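Local structure of endonuclease and methylase LlaGI (Lactococcus lactis, 5FFJ) at residues Ile947-Gly952 and Ser976-Ile981; Ile713-Asp718 and Asp1012-Leu1017; Asp882-Asn887 and Ser903-Ser908. The protein combines a helicase-like ATPase with a probable N6-adenine DNA methyltransferase and a DNA-recognition domain, as a Type ISP restriction-modification enzyme. All coordinates share one frame; numbering follows the deposited sequence.

Contact 1: Ile947-Gly952 and Ser976-Ile981; sequences IFNLRG and SIAISI
Leu950 lays its CD2 methyl obliquely over two side chains of the facing strand, 4.1 Å from Ile977 CG2 and equally near Ile979 CD1. Its other methyl, CD1, sits 3.5 Å above the plane of the Phe948 ring, over the centre. Phe948 itself meets the partner strand at its root, CB to CB with Ile979; with CG anti to the backbone N (chi1 -163°), the ring swings away from that strand and toward Leu950. The backbones run antiparallel. Phe948 and Ile979 exchange N-H and C=O in a hydrogen-bonded pair, each bond 2.8 Å from N to O, while Ile947 with Ser980 and Asn949 with Ala978 form the non-hydrogen-bonded pairs beside it.

The regular pairing ends in a classic beta bulge: Leu950 and Arg951 both stand opposite Ile977, whose O accepts from Leu950 N and whose N gives a nearly straight bond (179°) to Arg951 O, 2.9 Å away. Asn949 closes an Asx turn over this step, its OD1 taking Arg951 N at 3.1 Å from above the carbonyl plane, and its ND2 bonds Tyr994 OH. An alanine here lacks the amide, so Tyr994 OH loses this partner and the bulge, without its Asx turn, would probably be held less firmly. The guanidinium of Arg951 turns to salt bridges with Glu964 and Asp999.

The pair matches the reversed strand and its neighbour in the class I methyltransferase sheet: strand 977-984 lies between 915-922 and 944-951, strand 991-996 flanks the latter, and helix 707-725 packs on Ile979 through Val709, Phe712 and Ile713.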
# COMPACT_ATOMS: atom_id res chain seq x y z
N ILE A 947 -2.48 -0.99 -30.27
CA ILE A 947 -1.79 -1.27 -29.01
C ILE A 947 -0.58 -0.34 -28.86
O ILE A 947 0.39 -0.46 -29.60
CB ILE A 947 -1.32 -2.73 -28.93
CG1 ILE A 947 -2.44 -3.69 -29.35
CG2 ILE A 947 -0.84 -3.06 -27.52
CD1 ILE A 947 -3.70 -3.60 -28.50
N PHE A 948 -0.66 0.57 -27.89
CA PHE A 948 0.42 1.51 -27.62
C PHE A 948 1.20 1.06 -26.39
O PHE A 948 0.75 1.23 -25.26
CB PHE A 948 -0.13 2.92 -27.41
CG PHE A 948 0.90 4.02 -27.52
CD1 PHE A 948 2.17 3.77 -28.01
CD2 PHE A 948 0.59 5.31 -27.13
CE1 PHE A 948 3.11 4.79 -28.11
CE2 PHE A 948 1.52 6.33 -27.22
CZ PHE A 948 2.78 6.07 -27.71
N ASN A 949 2.37 0.47 -26.62
CA ASN A 949 3.18 -0.05 -25.52
C ASN A 949 4.02 1.05 -24.89
O ASN A 949 4.97 1.55 -25.49
CB ASN A 949 4.08 -1.18 -26.02
CG ASN A 949 4.77 -1.92 -24.89
OD1 ASN A 949 4.47 -1.71 -23.72
ND2 ASN A 949 5.69 -2.81 -25.25
N LEU A 950 3.66 1.42 -23.66
CA LEU A 950 4.33 2.49 -22.94
C LEU A 950 5.49 1.98 -22.08
O LEU A 950 6.15 2.77 -21.39
CB LEU A 950 3.32 3.24 -22.06
CG LEU A 950 2.67 4.51 -22.64
CD1 LEU A 950 2.39 4.39 -24.13
CD2 LEU A 950 1.38 4.80 -21.89
N ARG A 951 5.73 0.68 -22.13
CA ARG A 951 6.83 0.06 -21.38
C ARG A 951 6.73 0.40 -19.89
O ARG A 951 5.63 0.45 -19.33
CB ARG A 951 8.18 0.52 -21.95
CG ARG A 951 8.32 0.33 -23.46
CD ARG A 951 8.41 -1.14 -23.84
NE ARG A 951 9.58 -1.78 -23.23
CZ ARG A 951 10.80 -1.77 -23.76
NH1 ARG A 951 11.04 -1.15 -24.91
NH2 ARG A 951 11.79 -2.38 -23.13
N GLY A 952 7.87 0.62 -19.24
CA GLY A 952 7.89 1.07 -17.87
C GLY A 952 7.71 -0.05 -16.86
O GLY A 952 7.11 0.16 -15.80
N SER A 976 4.31 -3.16 -16.52
CA SER A 976 4.35 -2.63 -17.88
C SER A 976 3.01 -1.98 -18.18
O SER A 976 1.96 -2.56 -17.90
CB SER A 976 4.65 -3.74 -18.89
OG SER A 976 4.89 -3.21 -20.18
N ILE A 977 3.04 -0.77 -18.73
CA ILE A 977 1.82 -0.03 -19.05
C ILE A 977 1.62 0.05 -20.56
O ILE A 977 2.58 0.17 -21.32
CB ILE A 977 1.85 1.39 -18.45
CG1 ILE A 977 1.96 1.33 -16.93
CG2 ILE A 977 0.60 2.17 -18.86
CD1 ILE A 977 0.83 0.57 -16.23
N ALA A 978 0.36 0.00 -20.98
CA ALA A 978 0.02 0.11 -22.39
C ALA A 978 -1.37 0.69 -22.56
O ALA A 978 -2.27 0.41 -21.77
CB ALA A 978 0.11 -1.25 -23.06
N ILE A 979 -1.53 1.53 -23.58
CA ILE A 979 -2.84 2.05 -23.93
C ILE A 979 -3.44 1.20 -25.04
O ILE A 979 -2.81 0.99 -26.08
CB ILE A 979 -2.77 3.52 -24.38
CG1 ILE A 979 -2.52 4.43 -23.17
CG2 ILE A 979 -4.07 3.93 -25.08
CD1 ILE A 979 -2.25 5.88 -23.52
N SER A 980 -4.64 0.70 -24.79
CA SER A 980 -5.35 -0.14 -25.75
C SER A 980 -6.65 0.50 -26.17
O SER A 980 -7.49 0.83 -25.33
CB SER A 980 -5.62 -1.51 -25.16
OG SER A 980 -4.42 -2.13 -24.74
N ILE A 981 -6.82 0.68 -27.48
CA ILE A 981 -8.10 1.11 -28.02
C ILE A 981 -8.64 0.03 -28.96
O ILE A 981 -8.11 -0.19 -30.05
CB ILE A 981 -8.01 2.46 -28.75
CG1 ILE A 981 -6.76 2.52 -29.62
CG2 ILE A 981 -7.98 3.60 -27.74
CD1 ILE A 981 -6.84 3.59 -30.70

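Contact 2: Ile713-Asp718 and Asp1012-Leu1017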
# COMPACT_ATOMS: atom_id res chain seq x y z
N ILE A 713 -6.52 9.08 -24.96
CA ILE A 713 -7.49 8.10 -25.43
C ILE A 713 -8.82 8.76 -25.79
O ILE A 713 -9.55 8.25 -26.63
CB ILE A 713 -7.74 6.97 -24.41
CG1 ILE A 713 -8.35 7.50 -23.11
CG2 ILE A 713 -6.44 6.24 -24.11
CD1 ILE A 713 -8.97 6.41 -22.27
N VAL A 714 -9.14 9.87 -25.14
CA VAL A 714 -10.36 10.61 -25.45
C VAL A 714 -10.33 11.08 -26.90
O VAL A 714 -11.26 10.81 -27.67
CB VAL A 714 -10.55 11.81 -24.52
CG1 VAL A 714 -11.69 12.70 -25.01
CG2 VAL A 714 -10.84 11.34 -23.10
N HIS A 715 -9.27 11.79 -27.27
CA HIS A 715 -9.04 12.17 -28.66
C HIS A 715 -9.03 10.94 -29.55
O HIS A 715 -9.61 10.93 -30.64
CB HIS A 715 -7.71 12.91 -28.81
CG HIS A 715 -7.70 14.29 -28.22
ND1 HIS A 715 -7.04 15.34 -28.81
CD2 HIS A 715 -8.26 14.78 -27.09
CE1 HIS A 715 -7.20 16.43 -28.08
NE2 HIS A 715 -7.93 16.12 -27.02
N SER A 716 -8.35 9.90 -29.08
CA SER A 716 -8.22 8.65 -29.83
C SER A 716 -9.56 7.96 -30.01
O SER A 716 -9.86 7.41 -31.07
CB SER A 716 -7.23 7.72 -29.13
OG SER A 716 -6.00 8.38 -28.88
N VAL A 717 -10.38 7.98 -28.96
CA VAL A 717 -11.71 7.40 -29.01
C VAL A 717 -12.60 8.24 -29.91
O VAL A 717 -13.36 7.71 -30.72
CB VAL A 717 -12.33 7.30 -27.59
CG1 VAL A 717 -13.86 7.20 -27.66
CG2 VAL A 717 -11.74 6.11 -26.84
N ASP A 718 -12.50 9.56 -29.77
CA ASP A 718 -13.28 10.49 -30.57
C ASP A 718 -12.95 10.35 -32.06
O ASP A 718 -13.85 10.17 -32.88
CB ASP A 718 -13.04 11.93 -30.11
CG ASP A 718 -13.85 12.93 -30.90
OD1 ASP A 718 -15.10 12.92 -30.78
OD2 ASP A 718 -13.25 13.75 -31.62
N ASP A 1012 2.32 15.96 -26.92
CA ASP A 1012 2.68 16.30 -28.29
C ASP A 1012 1.70 15.65 -29.28
O ASP A 1012 1.10 16.34 -30.11
CB ASP A 1012 4.12 15.86 -28.57
CG ASP A 1012 4.58 16.15 -29.99
OD1 ASP A 1012 3.96 17.01 -30.65
OD2 ASP A 1012 5.56 15.53 -30.43
N LYS A 1013 1.55 14.34 -29.16
CA LYS A 1013 0.57 13.59 -29.96
C LYS A 1013 -0.65 13.30 -29.10
O LYS A 1013 -0.59 12.47 -28.18
CB LYS A 1013 1.17 12.29 -30.50
CG LYS A 1013 2.64 12.38 -30.87
CD LYS A 1013 2.93 11.67 -32.18
CE LYS A 1013 4.33 12.00 -32.66
NZ LYS A 1013 4.71 11.20 -33.85
N GLU A 1014 -1.75 13.97 -29.40
CA GLU A 1014 -2.95 13.88 -28.59
C GLU A 1014 -3.78 12.66 -28.98
O GLU A 1014 -4.68 12.27 -28.24
CB GLU A 1014 -3.78 15.16 -28.73
CG GLU A 1014 -3.07 16.42 -28.25
CD GLU A 1014 -3.18 17.57 -29.23
OE1 GLU A 1014 -2.14 17.95 -29.81
OE2 GLU A 1014 -4.30 18.09 -29.42
N SER A 1015 -3.48 12.07 -30.13
CA SER A 1015 -4.31 11.00 -30.67
C SER A 1015 -3.53 9.90 -31.39
O SER A 1015 -2.35 10.06 -31.71
CB SER A 1015 -5.35 11.59 -31.62
OG SER A 1015 -5.87 10.62 -32.50
N ILE A 1016 -4.21 8.79 -31.63
CA ILE A 1016 -3.65 7.63 -32.32
C ILE A 1016 -3.58 7.83 -33.84
O ILE A 1016 -3.10 6.95 -34.56
CB ILE A 1016 -4.47 6.35 -32.02
CG1 ILE A 1016 -5.96 6.56 -32.33
CG2 ILE A 1016 -4.26 5.94 -30.57
CD1 ILE A 1016 -6.43 5.80 -33.53
N LEU A 1017 -4.06 8.97 -34.31
CA LEU A 1017 -3.96 9.31 -35.73
C LEU A 1017 -2.53 9.69 -36.10
O LEU A 1017 -2.10 9.51 -37.24
CB LEU A 1017 -4.92 10.45 -36.09
CG LEU A 1017 -6.38 10.10 -36.37
CD1 LEU A 1017 -6.95 9.13 -35.35
CD2 LEU A 1017 -7.21 11.38 -36.39
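His715 reaches from helix 707-725 to the loop at Glu1014, meeting it along much of its length. His715 CB lies 3.1 Å from Glu1014 O, well out of the plane of that carbonyl, and 3.9 Å from Ser1015 CB. At CG the nearest side-chain atom is Glu1014 CB, and His715 ND1 is 3.3 Å from Glu1014 CB. Further out, His715 CE1 lies 3.6 Å from Glu1014 OE2. Ring and carboxylate are not flat against each other, since their planes stand 68° apart and the two side chains meet at a slant. CG lies anti to the carbonyl carbon (chi1 -71°), which carries the ring out along Glu1014; there it also stacks with Tyr753 of helix 745-760.

The helix leads into strand 736-738, the first strand in chain order of the methyltransferase sheet, whereas the loop joins helix 1003-1012 to strand 1022-1024, which lies at the far edge of that sheet. Nearly 300 residues separate the two segments, so the helix preceding the first strand meets the loop preceding the edge strand, in a sheet whose order is consistent with a class I methyltransferase.

The next residue, Ser716, meets Ile1016. Ser716 OG receives a weak, bent bond from Ile1016 N (3.3 Å, 127°), but its stronger partner is Phe712 O, one turn back in its own helix. Both branches of Ile1016 rest on the serine, CG1 at 3.6 Å from Ser716 CB and CG2 at 3.4 Å from Ser716 OG. Ser1015 shapes the loop itself: its OG accepts from Leu1017 N at 3.0 Å in an ST turn, and is also hydrogen-bonded to Asp719 OD2 of the helix.

Contact 3: Asp882-Asn887 and Ser903-Ser908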
# COMPACT_ATOMS: atom_id res chain seq x y z
N ASP A 882 -14.24 -19.53 -20.76
CA ASP A 882 -14.68 -20.03 -22.06
C ASP A 882 -13.99 -19.32 -23.22
O ASP A 882 -13.98 -19.83 -24.35
CB ASP A 882 -16.20 -19.88 -22.19
CG ASP A 882 -16.96 -20.74 -21.20
OD1 ASP A 882 -16.51 -21.87 -20.90
OD2 ASP A 882 -18.02 -20.28 -20.70
N SER A 883 -13.42 -18.15 -22.95
CA SER A 883 -12.78 -17.35 -23.99
C SER A 883 -11.26 -17.38 -23.90
O SER A 883 -10.60 -18.11 -24.64
CB SER A 883 -13.27 -15.89 -23.91
OG SER A 883 -13.05 -15.35 -22.61
N TYR A 884 -10.71 -16.59 -22.98
CA TYR A 884 -9.27 -16.39 -22.89
C TYR A 884 -8.54 -17.67 -22.47
O TYR A 884 -7.55 -18.05 -23.09
CB TYR A 884 -8.95 -15.27 -21.90
CG TYR A 884 -9.65 -13.95 -22.22
CD1 TYR A 884 -10.02 -13.63 -23.51
CD2 TYR A 884 -9.93 -13.04 -21.21
CE1 TYR A 884 -10.65 -12.43 -23.80
CE2 TYR A 884 -10.56 -11.84 -21.48
CZ TYR A 884 -10.92 -11.54 -22.77
OH TYR A 884 -11.54 -10.35 -23.04
N VAL A 885 -9.03 -18.32 -21.43
CA VAL A 885 -8.38 -19.51 -20.89
C VAL A 885 -8.47 -20.68 -21.87
O VAL A 885 -7.52 -21.45 -22.01
CB VAL A 885 -9.00 -19.92 -19.55
CG1 VAL A 885 -8.32 -21.17 -19.01
CG2 VAL A 885 -8.90 -18.78 -18.55
N LYS A 886 -9.61 -20.80 -22.53
CA LYS A 886 -9.84 -21.91 -23.46
C LYS A 886 -8.87 -21.88 -24.63
O LYS A 886 -8.38 -22.93 -25.05
CB LYS A 886 -11.28 -21.87 -23.97
CG LYS A 886 -11.64 -23.01 -24.91
N ASN A 887 -8.59 -20.69 -25.14
CA ASN A 887 -7.72 -20.55 -26.31
C ASN A 887 -6.23 -20.65 -25.99
O ASN A 887 -5.40 -20.58 -26.89
CB ASN A 887 -8.00 -19.21 -27.00
CG ASN A 887 -9.38 -19.14 -27.62
OD1 ASN A 887 -9.65 -19.78 -28.64
ND2 ASN A 887 -10.27 -18.37 -27.01
N SER A 903 -11.63 -6.65 -16.57
CA SER A 903 -12.19 -5.39 -17.05
C SER A 903 -12.37 -5.40 -18.57
O SER A 903 -13.39 -4.94 -19.08
CB SER A 903 -11.29 -4.22 -16.65
OG SER A 903 -11.22 -4.09 -15.24
N ILE A 904 -11.38 -5.93 -19.28
CA ILE A 904 -11.48 -6.04 -20.73
C ILE A 904 -12.60 -7.01 -21.10
O ILE A 904 -13.35 -6.77 -22.04
CB ILE A 904 -10.15 -6.52 -21.36
CG1 ILE A 904 -9.05 -5.47 -21.13
CG2 ILE A 904 -10.32 -6.77 -22.86
CD1 ILE A 904 -7.66 -5.93 -21.51
N ARG A 905 -12.70 -8.11 -20.36
CA ARG A 905 -13.74 -9.10 -20.58
C ARG A 905 -15.12 -8.48 -20.36
O ARG A 905 -15.96 -8.48 -21.25
CB ARG A 905 -13.55 -10.30 -19.65
CG ARG A 905 -14.60 -11.41 -19.79
CD ARG A 905 -14.46 -12.17 -21.10
NE ARG A 905 -15.06 -11.45 -22.23
CZ ARG A 905 -14.82 -11.73 -23.51
NH1 ARG A 905 -13.98 -12.70 -23.84
NH2 ARG A 905 -15.42 -11.03 -24.46
N TRP A 906 -15.33 -7.95 -19.15
CA TRP A 906 -16.60 -7.35 -18.77
C TRP A 906 -17.01 -6.24 -19.73
O TRP A 906 -18.19 -6.08 -20.05
CB TRP A 906 -16.53 -6.81 -17.35
CG TRP A 906 -17.83 -6.28 -16.84
CD1 TRP A 906 -18.72 -6.93 -16.04
CD2 TRP A 906 -18.38 -4.98 -17.08
NE1 TRP A 906 -19.80 -6.13 -15.78
CE2 TRP A 906 -19.61 -4.92 -16.40
CE3 TRP A 906 -17.95 -3.87 -17.81
CZ2 TRP A 906 -20.42 -3.79 -16.43
CZ3 TRP A 906 -18.76 -2.74 -17.84
CH2 TRP A 906 -19.98 -2.71 -17.15
N ALA A 907 -16.02 -5.48 -20.19
CA ALA A 907 -16.27 -4.38 -21.12
C ALA A 907 -16.55 -4.92 -22.52
O ALA A 907 -17.42 -4.41 -23.23
CB ALA A 907 -15.09 -3.42 -21.15
N SER A 908 -15.81 -5.95 -22.91
CA SER A 908 -16.02 -6.60 -24.20
C SER A 908 -17.45 -7.14 -24.30
O SER A 908 -18.06 -7.10 -25.36
CB SER A 908 -15.02 -7.74 -24.41
OG SER A 908 -13.76 -7.24 -24.83
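Tyr884 and Arg905 carry this contact, with ring and guanidinium planes only 17° apart. Tyr884 OH lies 3.4 Å above one face of the Arg905 guanidinium, displaced toward its rim. Arg905 NH1 comes obliquely to the ring, 3.3 Å from Tyr884 CE1. The overlap is therefore that of the phenol oxygen and the guanidinium rather than of two centred groups.

Van der Waals contacts support the same pair. The arginine leaves its helix with CG anti to the backbone N (chi1 180°) and then bends at chi2 and chi3, which folds its chain back beside the phenol: Arg905 CB is 3.8 Å from Tyr884 CE2 and Arg905 CD almost as near. Ile904 adds its CG2 methyl at 3.8 Å from Tyr884 OH.

The polar contacts centre on the guanidinium, with one more inside helix 899-910. Ser883 OG stands at the guanidinium edge, near its plane and 3.1 Å from Arg905 NH1; this hydroxyl is hydrogen-bonded to Ser879 O in its own helix. The charge of Arg905 is met mainly by Glu941, which forms a salt bridge with NH2. Within helix 899-910, Ser908 OG turns back to Ile904 O (2.9 Å), an oxygen that takes Ser908 N from the opposite face of its plane.

Helices 874-885 and 899-910 both belong to the connection from strand 850-853 to strand 915-922. The second also puts Ser903 on Pro855 and Pro856, part of the Asn-Pro-Pro-Tyr motif characteristic of N6-adenine methyltransferases. Val885 packs on a phosphate of the bound DNA, and helix 932-941 lies against both, touching Tyr884 through Leu934 and Ser937 and Ser908 through Glu941.

How the contacts relate
All three contacts are largely buried and belong to the methyltransferase part of the chain, yet their chemistry differs with the elements joined. Contact 1 is sheet interior, governed by backbone pairing and aliphatic overlap. Contact 2 lies directly against it: Ile713 and Ile1016 pack on it, their CG2 methyls reaching Ile979 CG2 and Ile981 CD1 at 3.5 Å each, while Glu1014 lies exposed at its margin. Contact 3 touches neither; its nearest atom is about 6 Å from contact 1. It joins helices instead of strands, through an arginine lying beside a tyrosine, with an acidic partner, and approaches the DNA to about 4 Å, against about 12 Å for contact 2.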